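Aldehyde dehydrogenase (Bartonella henselae, PDB 3I44) probably catalyses the oxidation of aldehydes to carboxylic acids with NAD(P)+ as cofactor, as other members of the aldehyde dehydrogenase family do. Local coordinates at residues Ala185-Cys190 with Trp483-Phe488; Asp160-Val165 with Leu241-Phe246; Ala366-Gly371 with Thr388-Val393; Gln355-Ser360 with His396-Arg401. The protein carries 1 engineered substitution. One frame throughout, in Å; residues are numbered along the deposited sequence.

Contact 1: residues Ala185-Cys190 with Trp483-Phe488; sequences ALLAGC and WGIKEF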
# COMPACT_ATOMS: atom_id res chain seq x y z
N ALA A 185 -10.53 2.52 -12.82
CA ALA A 185 -10.44 1.06 -12.98
C ALA A 185 -10.73 0.67 -14.43
O ALA A 185 -10.02 -0.14 -15.01
CB ALA A 185 -11.41 0.34 -11.98
N LEU A 186 -11.75 1.28 -15.03
CA LEU A 186 -11.98 1.17 -16.47
C LEU A 186 -10.74 1.55 -17.29
O LEU A 186 -10.23 0.76 -18.10
CB LEU A 186 -13.20 2.00 -16.87
CG LEU A 186 -14.54 1.43 -16.36
CD1 LEU A 186 -15.70 2.39 -16.68
CD2 LEU A 186 -14.78 -0.04 -16.85
N LEU A 187 -10.22 2.75 -17.06
CA LEU A 187 -9.11 3.26 -17.89
C LEU A 187 -7.85 2.40 -17.76
O LEU A 187 -7.15 2.18 -18.74
CB LEU A 187 -8.87 4.72 -17.53
CG LEU A 187 -9.98 5.70 -17.87
CD1 LEU A 187 -9.72 7.09 -17.20
CD2 LEU A 187 -10.14 5.82 -19.42
N ALA A 188 -7.62 1.86 -16.55
CA ALA A 188 -6.48 1.00 -16.26
C ALA A 188 -6.60 -0.39 -16.95
O ALA A 188 -5.61 -1.10 -17.06
CB ALA A 188 -6.30 0.82 -14.75
N GLY A 189 -7.79 -0.74 -17.41
CA GLY A 189 -8.02 -2.06 -18.03
C GLY A 189 -8.49 -3.16 -17.07
O GLY A 189 -8.43 -4.37 -17.40
N CYS A 190 -8.92 -2.76 -15.87
CA CYS A 190 -9.47 -3.69 -14.88
C CYS A 190 -10.94 -3.96 -15.12
O CYS A 190 -11.62 -3.14 -15.71
CB CYS A 190 -9.32 -3.13 -13.47
SG CYS A 190 -7.65 -2.93 -12.93
N TRP A 483 -3.00 9.94 -10.02
CA TRP A 483 -2.80 9.14 -8.82
C TRP A 483 -3.82 8.00 -8.83
O TRP A 483 -3.47 6.84 -8.57
CB TRP A 483 -2.96 9.98 -7.54
CG TRP A 483 -1.71 10.80 -7.14
CD1 TRP A 483 -0.63 10.38 -6.39
CD2 TRP A 483 -1.45 12.17 -7.47
NE1 TRP A 483 0.26 11.39 -6.24
CE2 TRP A 483 -0.20 12.50 -6.89
CE3 TRP A 483 -2.15 13.14 -8.19
CZ2 TRP A 483 0.36 13.76 -7.00
CZ3 TRP A 483 -1.58 14.40 -8.32
CH2 TRP A 483 -0.33 14.70 -7.72
N GLY A 484 -5.06 8.33 -9.18
CA GLY A 484 -6.17 7.42 -9.06
C GLY A 484 -6.11 6.32 -10.10
O GLY A 484 -6.41 5.16 -9.80
N ILE A 485 -5.69 6.69 -11.32
CA ILE A 485 -5.49 5.71 -12.40
C ILE A 485 -4.41 4.68 -11.99
O ILE A 485 -4.58 3.47 -12.23
CB ILE A 485 -5.10 6.39 -13.74
CG1 ILE A 485 -6.29 7.18 -14.29
CG2 ILE A 485 -4.69 5.34 -14.78
CD1 ILE A 485 -5.96 8.23 -15.34
N LYS A 486 -3.33 5.18 -11.38
CA LYS A 486 -2.20 4.32 -11.00
C LYS A 486 -2.50 3.35 -9.84
O LYS A 486 -1.85 2.31 -9.74
CB LYS A 486 -0.94 5.12 -10.66
CG LYS A 486 -0.29 5.66 -11.92
CD LYS A 486 0.77 6.70 -11.64
CE LYS A 486 1.53 7.02 -12.91
NZ LYS A 486 2.59 8.07 -12.66
N GLU A 487 -3.43 3.69 -8.96
CA GLU A 487 -3.83 2.73 -7.94
C GLU A 487 -4.38 1.44 -8.56
O GLU A 487 -4.40 0.41 -7.91
CB GLU A 487 -4.88 3.33 -6.98
CG GLU A 487 -4.42 4.49 -6.10
CD GLU A 487 -5.37 4.73 -4.91
OE1 GLU A 487 -6.61 4.78 -5.11
OE2 GLU A 487 -4.85 4.87 -3.78
N PHE A 488 -4.85 1.48 -9.81
CA PHE A 488 -5.38 0.27 -10.48
C PHE A 488 -4.37 -0.42 -11.44
O PHE A 488 -4.74 -1.31 -12.25
CB PHE A 488 -6.71 0.58 -11.17
CG PHE A 488 -7.83 0.85 -10.17
CD1 PHE A 488 -8.52 -0.21 -9.59
CD2 PHE A 488 -8.16 2.15 -9.80
CE1 PHE A 488 -9.52 0.04 -8.64
CE2 PHE A 488 -9.16 2.41 -8.87
CZ PHE A 488 -9.84 1.36 -8.29
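A185 and F488 approach each other with CA atoms 5.7 Å apart, where the last turn of helix 174-188 meets the residue that follows helix 481-486. The first helix ends in a Schellman motif: C190 N bonds back to A185 O at 3.0 Å, G189 N to L186 O, and G189 takes the positive phi (92°) that suits glycine. This helix is the crossover element of a beta-alpha-beta unit, since strands 156-168 and 191-195, on its two sides in sequence, pair in parallel in the sheet of the probable cofactor-binding domain. F488 gives the largest single share of the buried surface. Its CG lies opposite the carbonyl carbon (chi1 -69°), which lays the ring against A185, and the A185 methyl sits over one face in a CH-pi contact, CB lying 3.9 Å from the ring centroid and 14° off the normal. One turn on, A188 CB rests on F488 CB at 3.6 Å, so ring and stem are both held by small alanine side chains. L187 and I485 meet more loosely through their CD1 atoms at 4.3 Å, beside F135 of helix 117-141. V165, L167, M243 and S245 of the central strands also pack against the F488 side chain. No hydrogen bond joins the two segments; C190 approaches F488 with its sulfur, SG lying 3.4 Å from F488 O and 4.0 Å from F488 CB.

Contact 2: residues Asp160-Val165 with Leu241-Phe246; sequences DAIGVV and LEMISF. Engineered in segment 241-246: E242 (natural residue Gly).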
# COMPACT_ATOMS: atom_id res chain seq x y z
N ASP A 160 0.55 -2.38 -15.94
CA ASP A 160 -0.43 -3.45 -16.27
C ASP A 160 -1.68 -3.35 -15.37
O ASP A 160 -1.56 -3.11 -14.16
CB ASP A 160 0.18 -4.83 -15.98
CG ASP A 160 1.21 -5.30 -17.02
OD1 ASP A 160 0.99 -5.10 -18.22
OD2 ASP A 160 2.19 -5.95 -16.58
N ALA A 161 -2.86 -3.58 -15.95
CA ALA A 161 -4.07 -3.72 -15.14
C ALA A 161 -3.80 -4.64 -13.93
O ALA A 161 -3.34 -5.77 -14.09
CB ALA A 161 -5.19 -4.29 -15.99
N ILE A 162 -4.09 -4.16 -12.72
CA ILE A 162 -3.85 -4.97 -11.51
C ILE A 162 -4.68 -6.27 -11.56
O ILE A 162 -4.24 -7.32 -11.06
CB ILE A 162 -4.06 -4.16 -10.19
CG1 ILE A 162 -3.34 -4.86 -9.03
CG2 ILE A 162 -5.55 -3.94 -9.89
CD1 ILE A 162 -3.10 -3.99 -7.72
N GLY A 163 -5.84 -6.22 -12.20
CA GLY A 163 -6.71 -7.40 -12.34
C GLY A 163 -8.17 -7.11 -12.07
O GLY A 163 -8.69 -6.05 -12.42
N VAL A 164 -8.86 -8.08 -11.44
CA VAL A 164 -10.24 -7.96 -11.10
C VAL A 164 -10.27 -7.34 -9.72
O VAL A 164 -9.58 -7.78 -8.85
CB VAL A 164 -10.98 -9.33 -11.10
CG1 VAL A 164 -12.47 -9.11 -10.94
CG2 VAL A 164 -10.73 -10.13 -12.39
N VAL A 165 -11.06 -6.28 -9.55
CA VAL A 165 -11.04 -5.49 -8.33
C VAL A 165 -12.38 -5.38 -7.67
O VAL A 165 -13.45 -5.44 -8.31
CB VAL A 165 -10.43 -4.10 -8.60
CG1 VAL A 165 -9.05 -4.29 -9.27
CG2 VAL A 165 -11.35 -3.25 -9.51
N LEU A 241 -9.97 -11.64 -6.40
CA LEU A 241 -9.79 -10.18 -6.51
C LEU A 241 -8.37 -9.82 -6.15
O LEU A 241 -7.81 -10.34 -5.19
CB LEU A 241 -10.78 -9.41 -5.64
CG LEU A 241 -12.27 -9.64 -5.92
CD1 LEU A 241 -13.12 -8.76 -4.91
CD2 LEU A 241 -12.62 -9.39 -7.37
N GLU A 242 -7.77 -8.93 -6.92
CA GLU A 242 -6.39 -8.59 -6.63
C GLU A 242 -6.25 -7.25 -5.86
O GLU A 242 -5.19 -6.91 -5.33
CB GLU A 242 -5.56 -8.71 -7.90
CG GLU A 242 -4.51 -9.94 -7.78
CD GLU A 242 -3.20 -9.37 -7.35
OE1 GLU A 242 -2.86 -9.33 -6.12
OE2 GLU A 242 -2.56 -8.82 -8.29
N MET A 243 -7.36 -6.54 -5.72
CA MET A 243 -7.37 -5.26 -5.04
C MET A 243 -8.72 -4.92 -4.51
O MET A 243 -9.73 -5.27 -5.12
CB MET A 243 -6.95 -4.16 -6.03
CG MET A 243 -7.24 -2.75 -5.56
SD MET A 243 -6.57 -1.66 -6.73
CE MET A 243 -7.01 -0.03 -6.00
N ILE A 244 -8.75 -4.22 -3.38
CA ILE A 244 -9.96 -3.66 -2.83
C ILE A 244 -9.78 -2.15 -2.66
O ILE A 244 -8.82 -1.74 -1.98
CB ILE A 244 -10.31 -4.20 -1.45
CG1 ILE A 244 -10.69 -5.66 -1.57
CG2 ILE A 244 -11.54 -3.45 -0.87
CD1 ILE A 244 -11.97 -5.89 -2.30
N SER A 245 -10.69 -1.38 -3.26
CA SER A 245 -10.78 0.05 -3.04
C SER A 245 -11.98 0.34 -2.15
O SER A 245 -13.11 0.10 -2.55
CB SER A 245 -10.89 0.83 -4.35
OG SER A 245 -10.83 2.21 -4.06
N PHE A 246 -11.73 0.89 -0.97
CA PHE A 246 -12.78 1.08 0.01
C PHE A 246 -12.82 2.52 0.54
O PHE A 246 -11.81 3.09 0.90
CB PHE A 246 -12.59 0.09 1.19
CG PHE A 246 -13.51 0.35 2.36
CD1 PHE A 246 -14.73 -0.29 2.45
CD2 PHE A 246 -13.15 1.21 3.37
CE1 PHE A 246 -15.57 -0.05 3.53
CE2 PHE A 246 -13.96 1.44 4.44
CZ PHE A 246 -15.19 0.83 4.51
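M243 lies alongside V165 at the start of its side chain and crosses I162 further out. M243 CB packs on V165 CG1 at 3.9 Å, the two side chains running the same way, and stands 4.1 Å from I162 CG2. With CG opposite the backbone N (chi1 166°) and an extended chain beyond, SD passes 4.0 Å from I162 CG2, crossing the isoleucine at about a right angle. CE leads away from I162 toward the F488 ring; the side chain also touches C268. V164 and L241 form a second apolar pair, V164 CG1 on L241 CD2 at 3.6 Å. Between these pairs a single backbone bond ties the chains: E242 N donates a hydrogen bond to V164 O at 2.9 Å, with 165° at the hydrogen and the donor almost in line with the carbonyl (175°). L241 CA adds a CA-H...O approach to the same oxygen at 3.4 Å. M243 N, by contrast, is buried with no partner in the model. E242 is an engineered residue, glycine in the natural sequence; its OE2 forms salt bridges with R476 and R451 of the second subunit, so this corner borders the dimer interface. Strands 156-168 and 243-247 come together here as parallel neighbours, with helices and strands 191-195 and 221-223 between them in the chain, characteristic of the Rossmann-like, probable cofactor-binding domain of aldehyde dehydrogenases.

Contact 3: residues Ala366-Gly371 with Thr388-Val393; sequences ATLVTG and TVFADV
T367 OG1 donates to D392 OD2 at 2.7 Å, using the carboxylate lone pair that points away from OD1; OD1 is bonded to Y316 OH, so both oxygens of D392 are engaged. This bond closes one end of an antiparallel strand pair, 367-370 with 388-391, that contains a classic beta bulge and belongs to the seven-stranded sheet of the probable catalytic domain, with 367-370 as the outermost strand within this chain. The register gives the evidence. T367 and A391 are a hydrogen-bonded pair, A391 N reaching T367 O at 2.9 Å in the carbonyl plane, and L368 faces F390 as a non-hydrogen-bonded pair. Beyond that, V369 and T370 both stand opposite V389: V369 N bonds to V389 O at 2.8 Å, while V389 N bonds to T370 O at 3.1 Å from well above the carbonyl plane, 39° out of it. The bulge shows in the helix-like psi of V369 (-45°), which puts its side chain on the same side as T370. V369 CG2 meets A391 CB, and its CB packs on V389 CG1, on a side that helix 316-329 covers through I320 and K324. The other side of the sheet carries L368 and F390, and the F390 ring also packs against I358 and I399. L368 CG, opposite the backbone N (chi1 -179°), brings CD1 over one face of that ring, 4.0 Å from F390 CE1, while A366 CB approaches it obliquely, 3.7 Å from F390 CD1.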
# COMPACT_ATOMS: atom_id res chain seq x y z
N ALA A 366 -18.44 21.14 27.92
CA ALA A 366 -18.14 22.15 26.88
C ALA A 366 -19.22 23.22 26.94
O ALA A 366 -20.32 22.93 27.37
CB ALA A 366 -18.06 21.52 25.47
N THR A 367 -18.92 24.46 26.55
CA THR A 367 -19.99 25.48 26.40
C THR A 367 -20.88 25.25 25.18
O THR A 367 -20.41 25.33 24.03
CB THR A 367 -19.38 26.87 26.28
OG1 THR A 367 -18.51 27.07 27.38
CG2 THR A 367 -20.48 27.98 26.26
N LEU A 368 -22.17 24.99 25.41
CA LEU A 368 -23.15 24.93 24.35
C LEU A 368 -23.52 26.35 23.90
O LEU A 368 -24.21 27.08 24.64
CB LEU A 368 -24.41 24.16 24.77
CG LEU A 368 -25.54 24.01 23.75
CD1 LEU A 368 -25.08 23.26 22.49
CD2 LEU A 368 -26.73 23.30 24.39
N VAL A 369 -23.09 26.72 22.68
CA VAL A 369 -23.29 28.07 22.16
C VAL A 369 -24.63 28.22 21.51
O VAL A 369 -25.31 29.22 21.74
CB VAL A 369 -22.18 28.47 21.17
CG1 VAL A 369 -22.45 29.87 20.55
CG2 VAL A 369 -20.84 28.40 21.86
N THR A 370 -25.02 27.23 20.69
CA THR A 370 -26.36 27.17 20.12
C THR A 370 -26.65 25.77 19.63
O THR A 370 -25.76 24.93 19.57
CB THR A 370 -26.56 28.17 18.96
OG1 THR A 370 -27.86 27.96 18.39
CG2 THR A 370 -25.49 28.01 17.88
N GLY A 371 -27.89 25.51 19.26
CA GLY A 371 -28.31 24.16 18.91
C GLY A 371 -28.30 23.25 20.13
O GLY A 371 -28.40 23.72 21.27
N THR A 388 -25.30 22.90 15.53
CA THR A 388 -24.84 23.03 16.91
C THR A 388 -23.40 23.51 16.97
O THR A 388 -22.55 23.07 16.20
CB THR A 388 -25.00 21.63 17.62
OG1 THR A 388 -26.38 21.24 17.57
CG2 THR A 388 -24.51 21.67 19.07
N VAL A 389 -23.14 24.43 17.90
CA VAL A 389 -21.80 24.93 18.15
C VAL A 389 -21.42 24.72 19.61
O VAL A 389 -22.16 25.12 20.52
CB VAL A 389 -21.69 26.44 17.75
CG1 VAL A 389 -20.33 27.00 18.07
CG2 VAL A 389 -22.00 26.65 16.26
N PHE A 390 -20.24 24.12 19.85
CA PHE A 390 -19.61 24.08 21.16
C PHE A 390 -18.37 24.94 21.18
O PHE A 390 -17.65 25.00 20.18
CB PHE A 390 -19.21 22.64 21.52
CG PHE A 390 -20.37 21.74 21.81
CD1 PHE A 390 -20.94 21.72 23.08
CD2 PHE A 390 -20.89 20.91 20.83
CE1 PHE A 390 -22.02 20.87 23.37
CE2 PHE A 390 -21.96 20.06 21.10
CZ PHE A 390 -22.51 20.03 22.38
N ALA A 391 -18.11 25.60 22.32
CA ALA A 391 -16.90 26.38 22.55
C ALA A 391 -16.24 25.89 23.84
O ALA A 391 -16.83 25.07 24.56
CB ALA A 391 -17.20 27.89 22.63
N ASP A 392 -15.03 26.36 24.11
CA ASP A 392 -14.22 25.88 25.23
C ASP A 392 -14.13 24.34 25.23
O ASP A 392 -14.28 23.69 26.27
CB ASP A 392 -14.80 26.42 26.54
CG ASP A 392 -15.07 27.91 26.45
OD1 ASP A 392 -14.12 28.63 26.05
OD2 ASP A 392 -16.23 28.35 26.72
N VAL A 393 -13.91 23.76 24.05
CA VAL A 393 -13.78 22.31 23.94
C VAL A 393 -12.35 21.97 24.31
O VAL A 393 -11.44 22.74 24.04
CB VAL A 393 -14.12 21.81 22.53
CG1 VAL A 393 -13.90 20.28 22.44
CG2 VAL A 393 -15.56 22.20 22.14

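Contact 4: residues Gln355-Ser360 with His396-Arg401; sequences QDLIQS and HMRIFR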
# COMPACT_ATOMS: atom_id res chain seq x y z
N GLN A 355 -26.81 12.48 18.28
CA GLN A 355 -27.47 12.95 19.53
C GLN A 355 -26.64 12.58 20.74
O GLN A 355 -26.45 13.39 21.66
CB GLN A 355 -28.88 12.38 19.68
CG GLN A 355 -29.85 12.82 18.61
CD GLN A 355 -30.03 14.32 18.61
OE1 GLN A 355 -30.33 14.89 19.64
NE2 GLN A 355 -29.85 14.97 17.46
N ASP A 356 -26.12 11.35 20.75
CA ASP A 356 -25.30 10.88 21.88
C ASP A 356 -24.04 11.74 22.02
O ASP A 356 -23.62 12.11 23.14
CB ASP A 356 -24.93 9.41 21.66
CG ASP A 356 -24.07 8.87 22.79
OD1 ASP A 356 -24.56 8.81 23.95
OD2 ASP A 356 -22.91 8.50 22.50
N LEU A 357 -23.44 12.09 20.88
CA LEU A 357 -22.19 12.86 20.91
C LEU A 357 -22.49 14.30 21.34
O LEU A 357 -21.73 14.87 22.14
CB LEU A 357 -21.44 12.76 19.55
CG LEU A 357 -20.45 11.55 19.46
CD1 LEU A 357 -20.13 11.14 18.02
CD2 LEU A 357 -19.14 11.82 20.23
N ILE A 358 -23.59 14.87 20.86
CA ILE A 358 -24.03 16.21 21.31
C ILE A 358 -24.25 16.22 22.86
O ILE A 358 -23.67 17.03 23.60
CB ILE A 358 -25.28 16.68 20.57
CG1 ILE A 358 -24.94 17.06 19.13
CG2 ILE A 358 -25.89 17.92 21.24
CD1 ILE A 358 -26.15 17.21 18.23
N GLN A 359 -25.04 15.27 23.34
CA GLN A 359 -25.26 15.10 24.78
C GLN A 359 -23.92 14.97 25.54
O GLN A 359 -23.74 15.62 26.58
CB GLN A 359 -26.20 13.92 25.07
CG GLN A 359 -26.67 13.86 26.52
CD GLN A 359 -27.47 15.10 26.91
OE1 GLN A 359 -28.49 15.40 26.29
NE2 GLN A 359 -27.00 15.82 27.90
N SER A 360 -22.97 14.21 24.99
CA SER A 360 -21.63 14.08 25.59
C SER A 360 -20.92 15.43 25.75
O SER A 360 -20.17 15.66 26.75
CB SER A 360 -20.72 13.11 24.81
OG SER A 360 -20.00 13.74 23.74
N HIS A 396 -9.63 16.17 25.63
CA HIS A 396 -10.09 14.86 26.12
C HIS A 396 -11.54 14.61 25.77
O HIS A 396 -12.03 13.49 25.91
CB HIS A 396 -9.91 14.75 27.64
CG HIS A 396 -10.83 15.64 28.40
ND1 HIS A 396 -10.45 16.88 28.87
CD2 HIS A 396 -12.14 15.49 28.74
CE1 HIS A 396 -11.48 17.46 29.46
NE2 HIS A 396 -12.52 16.64 29.39
N MET A 397 -12.27 15.63 25.33
CA MET A 397 -13.70 15.47 25.12
C MET A 397 -14.00 14.63 23.90
O MET A 397 -13.29 14.68 22.89
CB MET A 397 -14.39 16.81 25.01
CG MET A 397 -14.25 17.66 26.25
SD MET A 397 -15.10 19.24 26.03
CE MET A 397 -14.92 19.91 27.71
N ARG A 398 -15.08 13.86 23.97
CA ARG A 398 -15.46 13.03 22.86
C ARG A 398 -15.67 13.85 21.57
O ARG A 398 -15.34 13.36 20.49
CB ARG A 398 -16.73 12.23 23.16
CG ARG A 398 -16.56 11.16 24.28
CD ARG A 398 -17.84 10.32 24.42
NE ARG A 398 -18.15 9.62 23.17
CZ ARG A 398 -19.37 9.22 22.80
NH1 ARG A 398 -20.43 9.43 23.57
NH2 ARG A 398 -19.52 8.61 21.64
N ILE A 399 -16.25 15.05 21.69
CA ILE A 399 -16.57 15.85 20.50
C ILE A 399 -15.30 16.36 19.81
O ILE A 399 -15.33 16.67 18.63
CB ILE A 399 -17.56 17.06 20.78
CG1 ILE A 399 -17.08 17.96 21.94
CG2 ILE A 399 -18.95 16.54 21.07
CD1 ILE A 399 -17.97 19.20 22.15
N PHE A 400 -14.20 16.44 20.57
CA PHE A 400 -12.89 16.77 20.00
C PHE A 400 -12.29 15.58 19.25
O PHE A 400 -11.65 15.76 18.22
CB PHE A 400 -11.96 17.23 21.10
CG PHE A 400 -10.61 17.76 20.63
CD1 PHE A 400 -10.44 19.09 20.31
CD2 PHE A 400 -9.49 16.92 20.56
CE1 PHE A 400 -9.22 19.58 19.93
CE2 PHE A 400 -8.26 17.42 20.16
CZ PHE A 400 -8.12 18.76 19.86
N ARG A 401 -12.52 14.36 19.74
CA ARG A 401 -11.78 13.19 19.24
C ARG A 401 -12.50 12.39 18.20
O ARG A 401 -11.87 11.82 17.32
CB ARG A 401 -11.41 12.24 20.37
CG ARG A 401 -10.66 12.87 21.46
CD ARG A 401 -9.49 12.02 21.87
NE ARG A 401 -8.48 12.91 22.41
CZ ARG A 401 -7.33 13.25 21.84
NH1 ARG A 401 -6.90 12.72 20.69
NH2 ARG A 401 -6.56 14.10 22.50
O HOH W 1 -17.92 15.33 24.27
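R398 reaches back across L357 to D356; L357 meets the guanidinium over a face and D356 at its edge. The packing joins helix 348-363 to the N-terminal turn of the short helix 398-401, whose N-cap position is M397 and which leads directly into the EEIFGP sequence that begins at E402, a family motif that helps bind the cofactor in relatives. The R398 chain bends at chi3 (60°), bringing its guanidinium beside helix 348-363. L357 CD2 lies over one face of this group, 3.4 Å above the plane and offset toward the rim, so the flat cation rests on a methyl. D356 comes instead at the edge: R398 NH1 donates to D356 OD2 at 2.9 Å, nearly straight at 172°, with the oxygen in the guanidinium plane. The carboxylate is turned 47° from that plane, so the bond enters from above it and the salt bridge is single rather than a two-pronged, coplanar one. A second acid shares the charge, since R398 NH2 also pairs with E402; the two acids probably balance it. Nearer the backbone, S360 OG stands 3.6 Å from R398 CB and bridges the segments through a water. It donates to L357 O at 2.6 Å within its own helix and accepts a bond from the water at 2.7 Å; that water in turn accepts from I399 N at 3.1 Å. I399 presents its branch to the same carbonyl, with CG2 3.4 Å from L357 O.

How the contacts relate
The four contacts form two touching pairs on opposite sides of the chain's centre. Contacts 1 and 2 have centres 9 Å apart: contact 2 lies in the sheet of the probable cofactor-binding domain and contact 1 packs beside it. Strand 156-168 leads into helix 174-188, their segments alternate along the chain, and F488 O lies 3.0 Å from I162 N, a probable hydrogen bond. Contact 3 lies in the other seven-stranded sheet, and contact 4, 11 Å away between centres, packs helices beside it; contact 4 brackets contact 3 in sequence, and F390 packs on I358 and I399. Contact 1 spans both, its late segment returning the chain to the first domain.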